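Local coordinates for aminoglycoside 6-adenylyltransferase (PDB 2PBE), which adenylates the 6-hydroxyl of streptomycin or streptidine using ATP or GTP, and so makes the bacterium resistant to streptomycin, at residues A[12-15]-A[16-20]; A[63-67]-A[68-72]; A[175-178]-A[179-183]. All blocks are in the same frame, centred on the assembly; numbering follows the deposited sequence.

Contact 1: residues A[12-15]-A[16-20]; sequences IFLD and FALND
Leu14 lays its CD1 methyl against CD1 of Leu18, one turn further along the helix, at 3.5 Å. The two side chains approach each other at a slant. Leu14 holds CG anti to its own N (chi1 -164°), which carries the branch outward from the helix, whereas CG of Leu18, anti to the carbonyl carbon, leans back to meet it. Leu18 CG therefore also rests 3.4 Å from Leu14 O, the same oxygen that receives the backbone N-H of Leu18 at 3.0 Å in a fairly straight bond. Further round the helix, Asp15 and Asn19 repeat the i to i+4 spacing with polar groups. Their carboxylate and amide planes stand nearly perpendicular, 89° apart, with Asp15 OD2 3.6 Å from Asn19 ND2. Asp15 uses OD1 for a salt bridge to Arg219. The backbone carries the rest of the contact: Phe16 N reaches Ile12 O at 2.8 Å and Ala17 N reaches Phe13 O at 3.2 Å, while the bond from Asn19 N to Asp15 O is weak. Phe13 O is held a second time, by the hydroxyl of Tyr49. The Phe16 ring lies on another side of the helix, where it packs edge-to-face with Phe67, and Ala17 faces strands 23-28 and 45-51. At Asp20 the chain leaves helical geometry. Here the ammonium of Lys129 is hydrogen-bonded to the carbonyls of Ala17 and Asp20, a positive charge placed where it would suit the negative end of the helix dipole. This is the last stretch of an amphipathic alpha-helix, helix 6-19, packed on the mixed beta-sheet of the nucleotidyltransferase fold and ending just before strand 23-28.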
loop_
_atom_site.group_PDB
_atom_site.type_symbol
_atom_site.label_atom_id
_atom_site.label_comp_id
_atom_site.label_asym_id
_atom_site.label_seq_id
_atom_site.Cartn_x
_atom_site.Cartn_y
_atom_site.Cartn_z
ATOM N N ILE A 12 2.011 12.883 0.570
ATOM C CA ILE A 12 2.351 13.822 -0.479
ATOM C C ILE A 12 3.290 13.221 -1.527
ATOM O O ILE A 12 3.014 13.291 -2.721
ATOM C CB ILE A 12 2.979 15.077 0.156
ATOM C CG1 ILE A 12 1.958 15.724 1.091
ATOM C CG2 ILE A 12 3.408 16.056 -0.909
ATOM C CD1 ILE A 12 2.485 16.871 1.915
ATOM N N PHE A 13 4.387 12.626 -1.087
ATOM C CA PHE A 13 5.340 12.057 -2.023
ATOM C C PHE A 13 4.770 10.897 -2.831
ATOM O O PHE A 13 4.999 10.792 -4.038
ATOM C CB PHE A 13 6.588 11.568 -1.291
ATOM C CG PHE A 13 7.256 12.600 -0.422
ATOM C CD1 PHE A 13 7.224 13.974 -0.748
ATOM C CD2 PHE A 13 7.981 12.188 0.716
ATOM C CE1 PHE A 13 7.911 14.929 0.057
ATOM C CE2 PHE A 13 8.676 13.119 1.534
ATOM C CZ PHE A 13 8.643 14.494 1.206
ATOM N N LEU A 14 4.037 10.026 -2.152
ATOM C CA LEU A 14 3.438 8.873 -2.804
ATOM C C LEU A 14 2.361 9.348 -3.780
ATOM O O LEU A 14 2.278 8.895 -4.926
ATOM C CB LEU A 14 2.826 7.967 -1.731
ATOM C CG LEU A 14 2.422 6.509 -1.943
ATOM C CD1 LEU A 14 1.118 6.421 -2.701
ATOM C CD2 LEU A 14 3.558 5.777 -2.659
ATOM N N ASP A 15 1.548 10.288 -3.314
ATOM C CA ASP A 15 0.464 10.826 -4.122
ATOM C C ASP A 15 0.998 11.519 -5.368
ATOM O O ASP A 15 0.431 11.406 -6.459
ATOM C CB ASP A 15 -0.348 11.817 -3.301
ATOM C CG ASP A 15 -1.699 12.076 -3.897
ATOM O OD1 ASP A 15 -2.522 11.132 -3.887
ATOM O OD2 ASP A 15 -1.935 13.213 -4.375
ATOM N N PHE A 16 2.105 12.222 -5.199
ATOM C CA PHE A 16 2.706 12.916 -6.320
ATOM C C PHE A 16 3.085 11.927 -7.408
ATOM O O PHE A 16 2.671 12.066 -8.567
ATOM C CB PHE A 16 3.959 13.663 -5.889
ATOM C CG PHE A 16 4.604 14.411 -7.006
ATOM C CD1 PHE A 16 3.934 15.496 -7.622
ATOM C CD2 PHE A 16 5.863 14.030 -7.482
ATOM C CE1 PHE A 16 4.508 16.198 -8.712
ATOM C CE2 PHE A 16 6.466 14.718 -8.575
ATOM C CZ PHE A 16 5.792 15.801 -9.192
ATOM N N ALA A 17 3.867 10.924 -7.022
ATOM C CA ALA A 17 4.340 9.901 -7.938
ATOM C C ALA A 17 3.196 9.222 -8.674
ATOM O O ALA A 17 3.256 9.060 -9.895
ATOM C CB ALA A 17 5.143 8.877 -7.190
ATOM N N LEU A 18 2.159 8.847 -7.924
ATOM C CA LEU A 18 0.989 8.178 -8.481
ATOM C C LEU A 18 0.381 8.898 -9.674
ATOM O O LEU A 18 0.010 8.274 -10.667
ATOM C CB LEU A 18 -0.101 8.017 -7.420
ATOM C CG LEU A 18 -0.019 6.875 -6.400
ATOM C CD1 LEU A 18 -1.109 7.032 -5.352
ATOM C CD2 LEU A 18 -0.170 5.548 -7.111
ATOM N N ASN A 19 0.274 10.217 -9.566
ATOM C CA ASN A 19 -0.338 10.999 -10.628
ATOM C C ASN A 19 0.592 11.442 -11.724
ATOM O O ASN A 19 0.128 11.843 -12.786
ATOM C CB ASN A 19 -1.027 12.219 -10.037
ATOM C CG ASN A 19 -2.049 11.853 -9.000
ATOM O OD1 ASN A 19 -2.808 10.904 -9.173
ATOM N ND2 ASN A 19 -2.092 12.614 -7.917
ATOM N N ASP A 20 1.897 11.368 -11.489
ATOM C CA ASP A 20 2.830 11.791 -12.516
ATOM C C ASP A 20 3.282 10.651 -13.425
ATOM O O ASP A 20 3.891 9.674 -12.984
ATOM C CB ASP A 20 4.028 12.488 -11.894
ATOM C CG ASP A 20 4.674 13.449 -12.853
ATOM O OD1 ASP A 20 4.781 14.657 -12.550
ATOM O OD2 ASP A 20 5.063 12.987 -13.934
#

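Contact 2: residues A[63-67]-A[68-72]; sequences WLEIF and GKRIM
A short 3-10 turn running into a strand brings Glu65 and Lys69 together, and a salt bridge joins them: Lys69 NZ donates to Glu65 OE1 at 2.8 Å. The ammonium comes in on the anti side of that oxygen, 27° out of the carboxylate plane. Glu65 bends at chi2 (63°), and Lys69 bends at chi2 and chi3, curling its tip back over the turn. The guanidinium of Arg70 is a second positive group nearby, with NH2 4.1 Å from Glu65 OE1. That oxygen lies over the guanidinium face, where no N-H points at it, so the attraction is one of charge alone; Leu64 CB sits instead at the guanidinium edge. In the backbone, Gly68 N bonds to Glu65 O at 3.1 Å, coming from above the carbonyl plane, and Phe67 N closes the preceding 3-10 step on Leu64 O. Gly68 has positive phi (114°) and lets the chain leave the turn for strand 70-74, outermost in the sheet of this chain. This strand pairs antiparallel with 90-96, and Ile71 and Met72 (a selenomethionine) both face Leu95 of strand 90-96 in a classic beta bulge. Two waters join the corner. One donates to Leu64 O and to Gly68 O, both at 2.8 Å, and weakly accepts from Arg70 NE; the other donates to Glu65 OE1 at 3.0 Å and weakly accepts from Arg70 N. Phe67 has Ile66 CG2 over one ring face and packs on Phe96, while Arg4 hydrogen-bonds to its carbonyl oxygen.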
loop_
_atom_site.group_PDB
_atom_site.type_symbol
_atom_site.label_atom_id
_atom_site.label_comp_id
_atom_site.label_asym_id
_atom_site.label_seq_id
_atom_site.Cartn_x
_atom_site.Cartn_y
_atom_site.Cartn_z
ATOM N N TRP A 63 6.996 22.804 -10.310
ATOM C CA TRP A 63 6.361 21.569 -9.866
ATOM C C TRP A 63 6.682 21.224 -8.398
ATOM O O TRP A 63 5.972 20.431 -7.767
ATOM C CB TRP A 63 6.776 20.416 -10.770
ATOM C CG TRP A 63 8.223 20.176 -10.740
ATOM C CD1 TRP A 63 9.183 20.845 -11.459
ATOM C CD2 TRP A 63 8.904 19.231 -9.924
ATOM N NE1 TRP A 63 10.432 20.365 -11.131
ATOM C CE2 TRP A 63 10.298 19.371 -10.193
ATOM C CE3 TRP A 63 8.478 18.267 -8.984
ATOM C CZ2 TRP A 63 11.283 18.575 -9.550
ATOM C CZ3 TRP A 63 9.455 17.468 -8.341
ATOM C CH2 TRP A 63 10.848 17.634 -8.632
ATOM N N LEU A 64 7.753 21.815 -7.874
ATOM C CA LEU A 64 8.186 21.583 -6.501
ATOM C C LEU A 64 7.316 22.282 -5.468
ATOM O O LEU A 64 7.282 21.894 -4.312
ATOM C CB LEU A 64 9.630 22.048 -6.336
ATOM C CG LEU A 64 10.749 21.185 -6.925
ATOM C CD1 LEU A 64 12.016 21.995 -7.040
ATOM C CD2 LEU A 64 10.973 19.978 -6.056
ATOM N N GLU A 65 6.617 23.318 -5.904
ATOM C CA GLU A 65 5.759 24.121 -5.038
ATOM C C GLU A 65 4.685 23.275 -4.383
ATOM O O GLU A 65 4.143 23.652 -3.332
ATOM C CB GLU A 65 5.113 25.245 -5.867
ATOM C CG GLU A 65 4.995 26.590 -5.161
ATOM C CD GLU A 65 6.347 27.189 -4.801
ATOM O OE1 GLU A 65 6.746 27.101 -3.614
ATOM O OE2 GLU A 65 7.008 27.744 -5.708
ATOM N N ILE A 66 4.401 22.125 -4.990
ATOM C CA ILE A 66 3.378 21.219 -4.486
ATOM C C ILE A 66 3.714 20.632 -3.117
ATOM O O ILE A 66 2.818 20.283 -2.341
ATOM C CB ILE A 66 3.124 20.067 -5.484
ATOM C CG1 ILE A 66 1.837 19.326 -5.099
ATOM C CG2 ILE A 66 4.335 19.122 -5.512
ATOM C CD1 ILE A 66 1.419 18.254 -6.074
ATOM N N PHE A 67 5.004 20.532 -2.821
ATOM C CA PHE A 67 5.415 19.959 -1.550
ATOM C C PHE A 67 5.326 20.948 -0.403
ATOM O O PHE A 67 5.504 20.574 0.758
ATOM C CB PHE A 67 6.831 19.418 -1.663
ATOM C CG PHE A 67 7.003 18.383 -2.735
ATOM C CD1 PHE A 67 6.206 17.228 -2.742
ATOM C CD2 PHE A 67 7.969 18.543 -3.729
ATOM C CE1 PHE A 67 6.370 16.222 -3.742
ATOM C CE2 PHE A 67 8.150 17.554 -4.737
ATOM C CZ PHE A 67 7.349 16.387 -4.740
ATOM N N GLY A 68 5.067 22.215 -0.722
ATOM C CA GLY A 68 4.944 23.201 0.334
ATOM C C GLY A 68 5.988 24.293 0.421
ATOM O O GLY A 68 7.027 24.246 -0.220
ATOM N N LYS A 69 5.695 25.309 1.224
ATOM C CA LYS A 69 6.610 26.423 1.394
ATOM C C LYS A 69 7.875 25.963 2.082
ATOM O O LYS A 69 7.837 25.217 3.064
ATOM C CB LYS A 69 5.930 27.544 2.189
ATOM C CG LYS A 69 5.179 28.610 1.362
ATOM C CD LYS A 69 4.310 28.037 0.241
ATOM C CE LYS A 69 5.039 28.008 -1.117
ATOM N NZ LYS A 69 4.417 26.986 -2.008
ATOM N N ARG A 70 9.004 26.408 1.537
ATOM C CA ARG A 70 10.300 26.035 2.079
ATOM C C ARG A 70 11.146 27.204 2.538
ATOM O O ARG A 70 10.954 28.343 2.096
ATOM C CB ARG A 70 11.080 25.221 1.044
ATOM C CG ARG A 70 10.994 25.741 -0.371
ATOM C CD ARG A 70 11.739 24.847 -1.351
ATOM N NE ARG A 70 11.140 24.911 -2.678
ATOM C CZ ARG A 70 11.172 25.967 -3.472
ATOM N NH1 ARG A 70 11.784 27.080 -3.091
ATOM N NH2 ARG A 70 10.577 25.921 -4.649
ATOM N N ILE A 71 12.080 26.900 3.437
ATOM C CA ILE A 71 13.013 27.878 3.973
ATOM C C ILE A 71 14.099 28.087 2.909
ATOM O O ILE A 71 14.489 29.214 2.632
ATOM C CB ILE A 71 13.621 27.364 5.302
ATOM C CG1 ILE A 71 12.513 27.283 6.355
ATOM C CG2 ILE A 71 14.766 28.261 5.750
ATOM C CD1 ILE A 71 12.892 26.590 7.631
HETATM N N MSE A 72 14.584 27.000 2.316
HETATM C CA MSE A 72 15.581 27.101 1.249
HETATM C C MSE A 72 15.752 25.766 0.550
HETATM O O MSE A 72 15.170 24.760 0.972
HETATM C CB MSE A 72 16.927 27.559 1.792
HETATM C CG MSE A 72 17.649 26.481 2.544
HETATM SE SE MSE A 72 19.412 26.977 3.139
HETATM C CE MSE A 72 19.485 25.878 4.678
HETATM O O HOH W 1 8.627 23.276 -2.290
HETATM O O HOH W 2 8.438 27.976 -1.343
#

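Contact 3: residues A[175-178]-A[179-183]; sequences NEIL and FAIDH
Glu176 O receives two backbone N-H groups at the start of a helix. Ala180 N comes in at 3.0 Å, nearly along the C=O axis, while Phe179 N is at 2.8 Å but strongly bent (N-H...O 121°), a weak bond. The next turn continues in regular fashion, with Ile181 N to Ile177 O at 2.8 Å and Asp182 N to Leu178 O at 3.1 Å. Outside these bonds, side chains one turn apart meet. Ile177 extends CG1 anti to its N (chi1 -168°), bringing it 3.8 Å from CD1 of Ile181, whose own CG1 leans back above Ile177 O. Both isoleucines, and Ala180, pack on Met241 of helix 238-263. On another side, CB of Glu176 touches CB of Phe179 at 3.6 Å, and the Phe179 ring swings on toward His183, whose NE2 lies over one ring face, offset toward the rim. The edge of that imidazole near its plane is met by Phe179 CE2, and His183 meets Tyr167 of helix 151-173 edge-to-face. Ala180 fits against Val168 and Leu172 of the same helix. With Glu176 in the N-cap position, this is the opening turn of helix 177-204, which follows helix 151-173 after a tight connection in the helical bundle of the C-terminal half.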
loop_
_atom_site.group_PDB
_atom_site.type_symbol
_atom_site.label_atom_id
_atom_site.label_comp_id
_atom_site.label_asym_id
_atom_site.label_seq_id
_atom_site.Cartn_x
_atom_site.Cartn_y
_atom_site.Cartn_z
ATOM N N ASN A 175 -17.328 -16.527 24.485
ATOM C CA ASN A 175 -17.129 -15.381 25.369
ATOM C C ASN A 175 -15.700 -14.894 25.544
ATOM O O ASN A 175 -15.293 -14.496 26.634
ATOM C CB ASN A 175 -17.721 -15.676 26.737
ATOM C CG ASN A 175 -19.157 -15.312 26.804
ATOM O OD1 ASN A 175 -19.508 -14.140 26.710
ATOM N ND2 ASN A 175 -20.016 -16.303 26.935
ATOM N N GLU A 176 -14.948 -14.906 24.452
ATOM C CA GLU A 176 -13.559 -14.470 24.446
ATOM C C GLU A 176 -13.492 -13.347 23.431
ATOM O O GLU A 176 -12.712 -13.402 22.478
ATOM C CB GLU A 176 -12.667 -15.628 23.992
ATOM C CG GLU A 176 -12.759 -16.898 24.834
ATOM C CD GLU A 176 -12.012 -16.786 26.144
ATOM O OE1 GLU A 176 -11.745 -17.845 26.763
ATOM O OE2 GLU A 176 -11.695 -15.643 26.559
ATOM N N ILE A 177 -14.316 -12.328 23.622
ATOM C CA ILE A 177 -14.373 -11.225 22.674
ATOM C C ILE A 177 -13.012 -10.603 22.374
ATOM O O ILE A 177 -12.764 -10.157 21.255
ATOM C CB ILE A 177 -15.366 -10.155 23.155
ATOM C CG1 ILE A 177 -15.637 -9.149 22.030
ATOM C CG2 ILE A 177 -14.832 -9.480 24.416
ATOM C CD1 ILE A 177 -16.841 -8.269 22.265
ATOM N N LEU A 178 -12.111 -10.597 23.359
ATOM C CA LEU A 178 -10.777 -10.038 23.135
ATOM C C LEU A 178 -9.981 -10.940 22.197
ATOM O O LEU A 178 -9.193 -10.459 21.381
ATOM C CB LEU A 178 -10.043 -9.854 24.468
ATOM C CG LEU A 178 -10.150 -8.466 25.130
ATOM C CD1 LEU A 178 -11.616 -8.082 25.369
ATOM C CD2 LEU A 178 -9.399 -8.489 26.456
ATOM N N PHE A 179 -10.205 -12.242 22.316
ATOM C CA PHE A 179 -9.530 -13.220 21.458
ATOM C C PHE A 179 -10.023 -12.984 20.031
ATOM O O PHE A 179 -9.241 -12.943 19.067
ATOM C CB PHE A 179 -9.894 -14.639 21.903
ATOM C CG PHE A 179 -9.240 -15.732 21.089
ATOM C CD1 PHE A 179 -7.855 -15.982 21.207
ATOM C CD2 PHE A 179 -10.013 -16.555 20.237
ATOM C CE1 PHE A 179 -7.236 -17.064 20.486
ATOM C CE2 PHE A 179 -9.417 -17.634 19.506
ATOM C CZ PHE A 179 -8.031 -17.895 19.628
ATOM N N ALA A 180 -11.333 -12.804 19.915
ATOM C CA ALA A 180 -11.953 -12.570 18.622
ATOM C C ALA A 180 -11.445 -11.283 17.978
ATOM O O ALA A 180 -11.088 -11.271 16.790
ATOM C CB ALA A 180 -13.451 -12.525 18.794
ATOM N N ILE A 181 -11.388 -10.216 18.772
ATOM C CA ILE A 181 -10.944 -8.901 18.307
ATOM C C ILE A 181 -9.503 -8.890 17.794
ATOM O O ILE A 181 -9.197 -8.258 16.784
ATOM C CB ILE A 181 -11.088 -7.848 19.433
ATOM C CG1 ILE A 181 -12.570 -7.570 19.678
ATOM C CG2 ILE A 181 -10.394 -6.543 19.056
ATOM C CD1 ILE A 181 -12.866 -6.742 20.916
ATOM N N ASP A 182 -8.610 -9.575 18.490
ATOM C CA ASP A 182 -7.217 -9.583 18.061
ATOM C C ASP A 182 -7.046 -10.278 16.708
ATOM O O ASP A 182 -6.254 -9.835 15.877
ATOM C CB ASP A 182 -6.330 -10.220 19.143
ATOM C CG ASP A 182 -6.164 -9.322 20.370
ATOM O OD1 ASP A 182 -7.175 -8.765 20.852
ATOM O OD2 ASP A 182 -5.031 -9.175 20.864
ATOM N N HIS A 183 -7.800 -11.346 16.470
ATOM C CA HIS A 183 -7.700 -12.051 15.203
ATOM C C HIS A 183 -8.363 -11.252 14.082
ATOM O O HIS A 183 -7.919 -11.271 12.929
ATOM C CB HIS A 183 -8.334 -13.436 15.308
ATOM C CG HIS A 183 -7.558 -14.385 16.164
ATOM N ND1 HIS A 183 -6.196 -14.572 16.019
ATOM C CD2 HIS A 183 -7.952 -15.238 17.135
ATOM C CE1 HIS A 183 -5.789 -15.504 16.859
ATOM N NE2 HIS A 183 -6.834 -15.924 17.547
#

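Contacts 1 and 2 are neighbours, their centres 15 Å apart, and they touch directly: Ile12 CG2 meets Phe67 CD1 at 3.5 Å, and Phe16 CZ meets Trp63 CE3 at 3.7 Å. Helix 6-19 and the turn before strand 70-74 thus share one apolar seam in the sheet-containing half of the chain. Contact 3 lies on the other side of the chain's centre, in the helical half, with centres about 38 Å from contact 1 and 47 Å from contact 2. Its nearest atoms remain about 25 Å from contact 1 and about 35 Å from contact 2. No nucleotide or streptomycin belongs to any of them, so the distance to the active site stays open.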